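PDB 6I56: phage-like element PBSX protein XepA from Bacillus subtilis subsp. subtilis str. 168, which is of unknown function and does not seem to be involved in host cell lysis. Local coordinates for residues A47-E52 / N127-E132; L82-S87 / T107-V112; M211-F216 / S241-A246. All blocks are in the same frame, centred on the assembly; numbering follows the deposited sequence.

Overall arrangement
Interactions 1 and 2 belong to the N-terminal β-sandwich, in which two four-stranded antiparallel sheets face each other. Interaction 1 joins two of the loops that carry the chain from one sheet to the other, whereas interaction 2 packs strands 80-87 and 107-113 together across the sandwich interior. Their centres lie about 20 Å apart, and both segments of interaction 2 fall, in sequence, between those of interaction 1. Interaction 3 follows later in the chain, in the C-terminal sheet region, where strands 211-219 and 241-242 pair. Its centre is about 83 Å from that of interaction 1 and about 67 Å from that of interaction 2, reflecting an elongated subunit with two well-separated β-domains.

Interaction 1 (A47-E52 / N127-E132)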
loop_
_atom_site.group_PDB
_atom_site.type_symbol
_atom_site.label_atom_id
_atom_site.label_comp_id
_atom_site.label_asym_id
_atom_site.label_seq_id
_atom_site.Cartn_x
_atom_site.Cartn_y
_atom_site.Cartn_z
ATOM N N ALA B 47 -16.168 -40.648 -18.237
ATOM C CA ALA B 47 -17.527 -40.302 -17.760
ATOM C C ALA B 47 -17.875 -41.185 -16.560
ATOM O O ALA B 47 -17.655 -42.391 -16.648
ATOM C CB ALA B 47 -18.519 -40.497 -18.879
ATOM N N LEU B 48 -18.364 -40.595 -15.475
ATOM C CA LEU B 48 -18.717 -41.320 -14.225
ATOM C C LEU B 48 -20.215 -41.616 -14.205
ATOM O O LEU B 48 -21.006 -40.755 -14.650
ATOM C CB LEU B 48 -18.351 -40.439 -13.037
ATOM C CG LEU B 48 -16.859 -40.154 -12.911
ATOM C CD1 LEU B 48 -16.604 -38.970 -11.993
ATOM C CD2 LEU B 48 -16.110 -41.377 -12.420
ATOM N N LYS B 49 -20.581 -42.770 -13.661
ATOM C CA LYS B 49 -21.987 -43.096 -13.312
ATOM C C LYS B 49 -22.459 -42.123 -12.222
ATOM O O LYS B 49 -21.599 -41.498 -11.551
ATOM C CB LYS B 49 -22.096 -44.518 -12.760
ATOM C CG LYS B 49 -21.580 -45.660 -13.607
ATOM C CD LYS B 49 -21.137 -46.793 -12.662
ATOM C CE LYS B 49 -20.480 -47.955 -13.360
ATOM N NZ LYS B 49 -21.400 -48.568 -14.344
ATOM N N ALA B 50 -23.776 -42.025 -12.024
ATOM C CA ALA B 50 -24.392 -41.292 -10.896
ATOM C C ALA B 50 -23.694 -41.716 -9.604
ATOM O O ALA B 50 -23.547 -42.916 -9.405
ATOM C CB ALA B 50 -25.878 -41.542 -10.842
ATOM N N THR B 51 -23.221 -40.739 -8.817
ATOM C CA THR B 51 -22.615 -40.884 -7.465
ATOM C C THR B 51 -21.229 -41.533 -7.534
ATOM O O THR B 51 -20.629 -41.655 -6.486
ATOM C CB THR B 51 -23.551 -41.638 -6.514
ATOM O OG1 THR B 51 -23.364 -43.042 -6.719
ATOM C CG2 THR B 51 -25.010 -41.251 -6.700
ATOM N N GLU B 52 -20.720 -41.922 -8.701
ATOM C CA GLU B 52 -19.388 -42.576 -8.799
ATOM C C GLU B 52 -18.268 -41.520 -8.619
ATOM O O GLU B 52 -18.439 -40.328 -8.953
ATOM C CB GLU B 52 -19.276 -43.351 -10.113
ATOM C CG GLU B 52 -17.955 -44.086 -10.273
ATOM C CD GLU B 52 -17.714 -44.740 -11.627
ATOM O OE1 GLU B 52 -18.494 -44.523 -12.586
ATOM O OE2 GLU B 52 -16.677 -45.387 -11.754
ATOM N N ASN B 127 -26.017 -36.881 -9.026
ATOM C CA ASN B 127 -27.031 -37.975 -9.149
ATOM C C ASN B 127 -27.330 -38.273 -10.623
ATOM O O ASN B 127 -28.197 -39.133 -10.876
ATOM C CB ASN B 127 -28.328 -37.846 -8.347
ATOM C CG ASN B 127 -28.628 -36.457 -7.845
ATOM O OD1 ASN B 127 -28.412 -35.510 -8.596
ATOM N ND2 ASN B 127 -29.048 -36.355 -6.597
ATOM N N LEU B 128 -26.657 -37.632 -11.564
ATOM C CA LEU B 128 -26.854 -37.967 -12.988
ATOM C C LEU B 128 -25.542 -38.428 -13.605
ATOM O O LEU B 128 -24.515 -37.770 -13.401
ATOM C CB LEU B 128 -27.451 -36.756 -13.710
ATOM C CG LEU B 128 -28.869 -36.367 -13.288
ATOM C CD1 LEU B 128 -29.298 -35.053 -13.933
ATOM C CD2 LEU B 128 -29.837 -37.497 -13.593
ATOM N N GLN B 129 -25.604 -39.518 -14.354
ATOM C CA GLN B 129 -24.488 -40.040 -15.163
ATOM C C GLN B 129 -23.914 -38.949 -16.073
ATOM O O GLN B 129 -24.680 -38.281 -16.769
ATOM C CB GLN B 129 -24.940 -41.235 -16.006
ATOM C CG GLN B 129 -23.805 -41.854 -16.809
ATOM C CD GLN B 129 -23.910 -43.367 -16.816
ATOM O OE1 GLN B 129 -23.980 -44.024 -15.777
ATOM N NE2 GLN B 129 -23.951 -43.947 -17.999
ATOM N N GLN B 130 -22.604 -38.780 -16.044
ATOM C CA GLN B 130 -21.895 -37.859 -16.971
ATOM C C GLN B 130 -21.921 -38.492 -18.355
ATOM O O GLN B 130 -21.914 -39.714 -18.432
ATOM C CB GLN B 130 -20.447 -37.649 -16.548
ATOM C CG GLN B 130 -20.284 -37.099 -15.140
ATOM C CD GLN B 130 -18.814 -36.999 -14.802
ATOM O OE1 GLN B 130 -18.025 -37.856 -15.220
ATOM N NE2 GLN B 130 -18.447 -35.926 -14.107
ATOM N N SER B 131 -21.950 -37.683 -19.399
ATOM C CA SER B 131 -21.605 -38.127 -20.765
ATOM C C SER B 131 -20.359 -37.368 -21.223
ATOM O O SER B 131 -19.734 -37.779 -22.190
ATOM C CB SER B 131 -22.796 -37.976 -21.696
ATOM O OG SER B 131 -23.004 -36.604 -21.969
ATOM N N GLU B 132 -19.937 -36.316 -20.527
ATOM C CA GLU B 132 -18.714 -35.557 -20.895
ATOM C C GLU B 132 -18.030 -35.107 -19.590
ATOM O O GLU B 132 -18.720 -34.560 -18.718
ATOM C CB GLU B 132 -19.140 -34.439 -21.855
ATOM C CG GLU B 132 -18.054 -33.414 -22.113
ATOM C CD GLU B 132 -18.416 -32.288 -23.079
ATOM O OE1 GLU B 132 -19.644 -32.022 -23.235
ATOM O OE2 GLU B 132 -17.477 -31.641 -23.608
#
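L48 and Q130 tie together two loops that run side by side in nearly opposite directions at one border of the N-terminal β-sandwich. Segment 47-52 leads from strand 41-44 to strand 53-60, and segment 127-132 from strand 118-125 to strand 133-140, so each carries the chain from one sheet to the other. L48 is gripped through both its backbone polar atoms. Its carbonyl O accepts the backbone N of Q130 at 2.9 Å, the donor lying nearly along the C=O axis. In return, L48 N donates to the side-chain OE1 of Q130 at 2.8 Å, tilted 29° from the amide carbonyl plane. In Q130, CG stands beside the backbone N (chi1 -58°) and the chain then runs extended, alongside the L48 side chain, until OE1 also lies 3.4 Å from L48 CB. Both side chains rest on Y123 and N125.

Q129 behaves differently: with CG anti to its N (chi1 -177°) and a bend at chi2, it leans along K49 and brings OE1 to 3.3 Å from K49 CA. At the two ends the contact is made by alanine methyls, A47 CB over Q130 O at 3.5 Å and A50 CB against N127 O at 3.3 Å. K49 to E52 form a type II turn, closed by E52 N to K49 O and braced by K49 N donating to E52 OE1 at 2.9 Å, through the anti lone pair of the carboxylate. N125 ND2 links the loops further by donating to both K49 O and L128 O. A buried glutamine oxygen thus stands in for a main-chain carbonyl, giving a sheet-like pair of bonds between extended stretches that belong to no regular strand.

Interaction 2 (L82-S87 / T107-V112); sequences LFIEES and TATDWV
L82 meets T109 across the interior of the N-terminal β-sandwich, where strand 80-87 of one sheet faces strand 107-113 of the other. The touching parts run almost parallel, 8° apart, but L82 CA and T109 CA are 8.4 Å apart and I84 CA and V112 CA 8.1 Å, so the gap is bridged mainly by side chains. L82 crosses T109 at about a right angle and sets CD2 against the threonine methyl CG2 at 3.7 Å; on its own sheet it also packs on F121 and Y123. Two residues on, I84 has the largest share of the contact on its segment. Its extended end (chi2 -174°) places CD1 tip to tip with both T109 and V112, 3.5 Å from T109 OG1 and 3.7 Å from V112 CG2, with V70 and F121 beside it. E86 closes the row more loosely, OE1 passing 4.3 Å from V112 CG1, while its carboxylate is held by T96 OG1 and by the backbone N atoms of S115 and K116.

With its hydroxyl bonded to D110 O at 2.8 Å, from above that carbonyl's plane, and to G72 N on the adjacent strand 69-76, T109 presents CG2 to both L82 CD2 and I84 CD1. The sheets probably cohere here mainly through burial of hydrocarbon and van der Waals contact, the polar groups within the interface being satisfied by their own surroundings.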
loop_
_atom_site.group_PDB
_atom_site.type_symbol
_atom_site.label_atom_id
_atom_site.label_comp_id
_atom_site.label_asym_id
_atom_site.label_seq_id
_atom_site.Cartn_x
_atom_site.Cartn_y
_atom_site.Cartn_z
ATOM N N LEU B 82 -15.408 -31.321 -6.774
ATOM C CA LEU B 82 -13.950 -31.518 -6.894
ATOM C C LEU B 82 -13.332 -31.226 -5.523
ATOM O O LEU B 82 -13.567 -30.134 -4.971
ATOM C CB LEU B 82 -13.384 -30.605 -7.980
ATOM C CG LEU B 82 -11.864 -30.644 -8.094
ATOM C CD1 LEU B 82 -11.346 -32.063 -8.325
ATOM C CD2 LEU B 82 -11.371 -29.699 -9.159
ATOM N N PHE B 83 -12.595 -32.198 -5.006
ATOM C CA PHE B 83 -11.855 -32.126 -3.726
ATOM C C PHE B 83 -10.358 -32.129 -4.028
ATOM O O PHE B 83 -9.876 -32.985 -4.805
ATOM C CB PHE B 83 -12.205 -33.323 -2.841
ATOM C CG PHE B 83 -13.645 -33.435 -2.428
ATOM C CD1 PHE B 83 -14.132 -32.708 -1.348
ATOM C CD2 PHE B 83 -14.506 -34.290 -3.107
ATOM C CE1 PHE B 83 -15.447 -32.864 -0.934
ATOM C CE2 PHE B 83 -15.834 -34.403 -2.716
ATOM C CZ PHE B 83 -16.302 -33.697 -1.625
ATOM N N ILE B 84 -9.638 -31.201 -3.402
ATOM C CA ILE B 84 -8.156 -31.217 -3.351
ATOM C C ILE B 84 -7.797 -31.728 -1.963
ATOM O O ILE B 84 -8.238 -31.108 -0.968
ATOM C CB ILE B 84 -7.550 -29.826 -3.631
ATOM C CG1 ILE B 84 -7.996 -29.331 -5.015
ATOM C CG2 ILE B 84 -6.040 -29.877 -3.474
ATOM C CD1 ILE B 84 -7.355 -28.026 -5.472
ATOM N N GLU B 85 -7.043 -32.823 -1.906
ATOM C CA GLU B 85 -6.774 -33.483 -0.615
ATOM C C GLU B 85 -5.277 -33.700 -0.428
ATOM O O GLU B 85 -4.517 -33.717 -1.411
ATOM C CB GLU B 85 -7.568 -34.770 -0.606
ATOM C CG GLU B 85 -9.012 -34.570 -1.020
ATOM C CD GLU B 85 -9.923 -35.712 -0.611
ATOM O OE1 GLU B 85 -9.718 -36.816 -1.150
ATOM O OE2 GLU B 85 -10.810 -35.486 0.228
ATOM N N GLU B 86 -4.898 -33.884 0.828
ATOM C CA GLU B 86 -3.488 -34.013 1.263
ATOM C C GLU B 86 -3.362 -35.157 2.262
ATOM O O GLU B 86 -4.337 -35.429 2.992
ATOM C CB GLU B 86 -3.014 -32.690 1.857
ATOM C CG GLU B 86 -2.940 -31.606 0.816
ATOM C CD GLU B 86 -2.363 -30.348 1.398
ATOM O OE1 GLU B 86 -3.170 -29.440 1.446
ATOM O OE2 GLU B 86 -1.164 -30.358 1.845
ATOM N N SER B 87 -2.197 -35.788 2.285
ATOM C CA SER B 87 -1.903 -36.927 3.191
ATOM C C SER B 87 -0.413 -36.915 3.518
ATOM O O SER B 87 0.377 -36.674 2.604
ATOM C CB SER B 87 -2.340 -38.229 2.574
ATOM O OG SER B 87 -1.999 -39.303 3.429
ATOM N N THR B 107 -15.118 -25.030 -14.069
ATOM C CA THR B 107 -14.940 -24.663 -12.653
ATOM C C THR B 107 -13.451 -24.789 -12.361
ATOM O O THR B 107 -12.865 -25.845 -12.692
ATOM C CB THR B 107 -15.853 -25.519 -11.767
ATOM O OG1 THR B 107 -17.215 -25.361 -12.186
ATOM C CG2 THR B 107 -15.713 -25.179 -10.301
ATOM N N ALA B 108 -12.861 -23.742 -11.782
ATOM C CA ALA B 108 -11.438 -23.679 -11.369
ATOM C C ALA B 108 -11.372 -23.660 -9.842
ATOM O O ALA B 108 -12.194 -23.041 -9.227
ATOM C CB ALA B 108 -10.765 -22.464 -11.966
ATOM N N THR B 109 -10.417 -24.344 -9.243
ATOM C CA THR B 109 -10.060 -24.129 -7.820
ATOM C C THR B 109 -9.151 -22.901 -7.740
ATOM O O THR B 109 -8.685 -22.430 -8.762
ATOM C CB THR B 109 -9.363 -25.355 -7.239
ATOM O OG1 THR B 109 -8.042 -25.477 -7.767
ATOM C CG2 THR B 109 -10.139 -26.605 -7.539
ATOM N N ASP B 110 -8.884 -22.449 -6.531
ATOM C CA ASP B 110 -7.728 -21.571 -6.222
ATOM C C ASP B 110 -6.461 -22.411 -6.319
ATOM O O ASP B 110 -6.545 -23.674 -6.243
ATOM C CB ASP B 110 -7.869 -20.974 -4.829
ATOM C CG ASP B 110 -9.054 -20.028 -4.681
ATOM O OD1 ASP B 110 -9.443 -19.374 -5.658
ATOM O OD2 ASP B 110 -9.584 -19.947 -3.585
ATOM N N TRP B 111 -5.316 -21.727 -6.451
ATOM C CA TRP B 111 -4.008 -22.332 -6.131
ATOM C C TRP B 111 -4.053 -22.764 -4.670
ATOM O O TRP B 111 -4.389 -21.932 -3.808
ATOM C CB TRP B 111 -2.864 -21.361 -6.394
ATOM C CG TRP B 111 -2.510 -21.275 -7.838
ATOM C CD1 TRP B 111 -2.792 -20.234 -8.685
ATOM C CD2 TRP B 111 -1.842 -22.269 -8.622
ATOM N NE1 TRP B 111 -2.342 -20.520 -9.938
ATOM C CE2 TRP B 111 -1.760 -21.760 -9.937
ATOM C CE3 TRP B 111 -1.298 -23.528 -8.345
ATOM C CZ2 TRP B 111 -1.156 -22.478 -10.972
ATOM C CZ3 TRP B 111 -0.714 -24.240 -9.364
ATOM C CH2 TRP B 111 -0.639 -23.717 -10.653
ATOM N N VAL B 112 -3.726 -24.007 -4.397
ATOM C CA VAL B 112 -3.662 -24.529 -2.996
ATOM C C VAL B 112 -2.189 -24.752 -2.691
ATOM O O VAL B 112 -1.565 -25.566 -3.413
ATOM C CB VAL B 112 -4.475 -25.818 -2.859
ATOM C CG1 VAL B 112 -4.213 -26.486 -1.518
ATOM C CG2 VAL B 112 -5.961 -25.564 -3.091
#

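Interaction 3 (M211-F216 / S241-A246); sequences MSEVKF and STLGKA
The F216 ring has S241 CA over one face, 3.9 Å from the centroid and 13° off the ring normal, a CH-pi contact. T242 CG2 comes in obliquely near CZ at 3.9 Å. Outside the two segments, the ring also meets F251 edge-to-face and W249 at an inclined angle. With CG beside its own N (chi1 -47°), F216 brings its ring to S241 and T242.

The strands themselves pair antiparallel. V214 and T242 form a hydrogen-bonded pair, V214 N to T242 O and T242 N to V214 O both at 2.9 Å, while K215 and S241 are the adjoining non-hydrogen-bonded pair. Beyond T242 the segment leaves the sheet through an ST turn, G244 N donating to T242 OG1, which is bonded to E247 as well. There L243 crosses E213 so that CD2 covers E213 CB at 3.6 Å. Water takes over where direct pairing ends: one molecule joins S212 OG to T242 O and G244 O, another S212 N to L243 O. A third, 3.1 Å from E213 OE2, bridges to S241 OG on the face those side chains share.

At its other edge, strand 211-219 pairs with strand 258-267 through M211, E213 and K215, while S212 and V214 send their side chains onto L271 of strand 271-278. Strand 241-242 takes up the edge that, from F216 onward, is paired with strand 225-232.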
loop_
_atom_site.group_PDB
_atom_site.type_symbol
_atom_site.label_atom_id
_atom_site.label_comp_id
_atom_site.label_asym_id
_atom_site.label_seq_id
_atom_site.Cartn_x
_atom_site.Cartn_y
_atom_site.Cartn_z
ATOM N N MET B 211 -9.481 9.568 55.338
ATOM C CA MET B 211 -9.039 10.922 54.944
ATOM C C MET B 211 -7.903 10.749 53.951
ATOM O O MET B 211 -7.095 9.824 54.083
ATOM C CB MET B 211 -8.527 11.760 56.124
ATOM C CG MET B 211 -9.538 11.986 57.277
ATOM S SD MET B 211 -10.944 13.131 56.930
ATOM C CE MET B 211 -12.334 12.177 57.553
ATOM N N SER B 212 -7.881 11.639 52.981
ATOM C CA SER B 212 -6.859 11.672 51.919
ATOM C C SER B 212 -6.951 13.023 51.220
ATOM O O SER B 212 -8.026 13.665 51.262
ATOM C CB SER B 212 -7.015 10.511 50.956
ATOM O OG SER B 212 -8.273 10.545 50.268
ATOM N N GLU B 213 -5.816 13.472 50.695
ATOM C CA GLU B 213 -5.754 14.629 49.789
ATOM C C GLU B 213 -4.993 14.168 48.556
ATOM O O GLU B 213 -3.860 13.690 48.716
ATOM C CB GLU B 213 -5.103 15.851 50.438
ATOM C CG GLU B 213 -5.103 17.017 49.496
ATOM C CD GLU B 213 -4.550 18.321 50.021
ATOM O OE1 GLU B 213 -4.020 18.312 51.096
ATOM O OE2 GLU B 213 -4.596 19.312 49.294
ATOM N N VAL B 214 -5.617 14.314 47.398
ATOM C CA VAL B 214 -4.971 14.134 46.070
ATOM C C VAL B 214 -4.798 15.502 45.403
ATOM O O VAL B 214 -5.789 16.243 45.287
ATOM C CB VAL B 214 -5.774 13.164 45.196
ATOM C CG1 VAL B 214 -5.116 12.996 43.836
ATOM C CG2 VAL B 214 -5.893 11.810 45.899
ATOM N N LYS B 215 -3.578 15.814 44.998
ATOM C CA LYS B 215 -3.224 17.078 44.313
ATOM C C LYS B 215 -3.010 16.773 42.824
ATOM O O LYS B 215 -2.295 15.804 42.538
ATOM C CB LYS B 215 -2.024 17.739 44.998
ATOM C CG LYS B 215 -1.934 19.228 44.692
ATOM C CD LYS B 215 -1.263 20.082 45.727
ATOM C CE LYS B 215 -0.756 21.381 45.128
ATOM N NZ LYS B 215 -1.779 22.104 44.339
ATOM N N PHE B 216 -3.606 17.574 41.934
ATOM C CA PHE B 216 -3.568 17.339 40.476
ATOM C C PHE B 216 -2.402 18.128 39.859
ATOM O O PHE B 216 -2.375 19.350 40.002
ATOM C CB PHE B 216 -4.905 17.731 39.844
ATOM C CG PHE B 216 -6.155 17.225 40.525
ATOM C CD1 PHE B 216 -6.171 16.006 41.179
ATOM C CD2 PHE B 216 -7.320 17.976 40.512
ATOM C CE1 PHE B 216 -7.349 15.531 41.744
ATOM C CE2 PHE B 216 -8.487 17.515 41.105
ATOM C CZ PHE B 216 -8.510 16.283 41.697
ATOM N N SER B 241 -7.287 20.090 43.408
ATOM C CA SER B 241 -7.053 18.972 44.351
ATOM C C SER B 241 -8.393 18.542 44.939
ATOM O O SER B 241 -9.397 19.263 44.683
ATOM C CB SER B 241 -6.073 19.426 45.424
ATOM O OG SER B 241 -6.682 20.368 46.247
ATOM N N THR B 242 -8.412 17.414 45.658
ATOM C CA THR B 242 -9.616 16.887 46.343
ATOM C C THR B 242 -9.254 16.202 47.677
ATOM O O THR B 242 -8.230 15.524 47.758
ATOM C CB THR B 242 -10.399 15.938 45.447
ATOM O OG1 THR B 242 -11.610 15.572 46.112
ATOM C CG2 THR B 242 -9.615 14.687 45.114
ATOM N N LEU B 243 -10.134 16.361 48.663
ATOM C CA LEU B 243 -10.132 15.682 49.969
ATOM C C LEU B 243 -11.097 14.490 49.904
ATOM O O LEU B 243 -11.247 13.758 50.931
ATOM C CB LEU B 243 -10.546 16.688 51.037
ATOM C CG LEU B 243 -9.590 17.882 51.222
ATOM C CD1 LEU B 243 -10.088 18.804 52.306
ATOM C CD2 LEU B 243 -8.173 17.441 51.589
ATOM N N GLY B 244 -11.746 14.276 48.748
ATOM C CA GLY B 244 -12.855 13.321 48.632
ATOM C C GLY B 244 -12.430 12.032 47.968
ATOM O O GLY B 244 -11.230 11.880 47.560
ATOM N N LYS B 245 -13.370 11.109 47.849
ATOM C CA LYS B 245 -13.154 9.818 47.170
ATOM C C LYS B 245 -14.511 9.302 46.670
ATOM O O LYS B 245 -15.522 9.963 46.941
ATOM C CB LYS B 245 -12.563 8.842 48.184
ATOM C CG LYS B 245 -13.457 8.631 49.392
ATOM C CD LYS B 245 -13.031 7.405 50.144
ATOM C CE LYS B 245 -13.827 7.134 51.401
ATOM N NZ LYS B 245 -13.144 6.048 52.115
ATOM N N ALA B 246 -14.525 8.143 46.017
ATOM C CA ALA B 246 -15.706 7.619 45.304
ATOM C C ALA B 246 -16.169 8.735 44.351
ATOM O O ALA B 246 -17.353 9.109 44.395
ATOM C CB ALA B 246 -16.777 7.161 46.272
HETATM O O HOH W 1 -8.679 12.468 48.454
HETATM O O HOH W 2 -10.006 13.749 53.290
HETATM O O HOH W 3 -7.594 19.645 48.640
HETATM O O HOH W 4 -4.220 22.520 46.094
#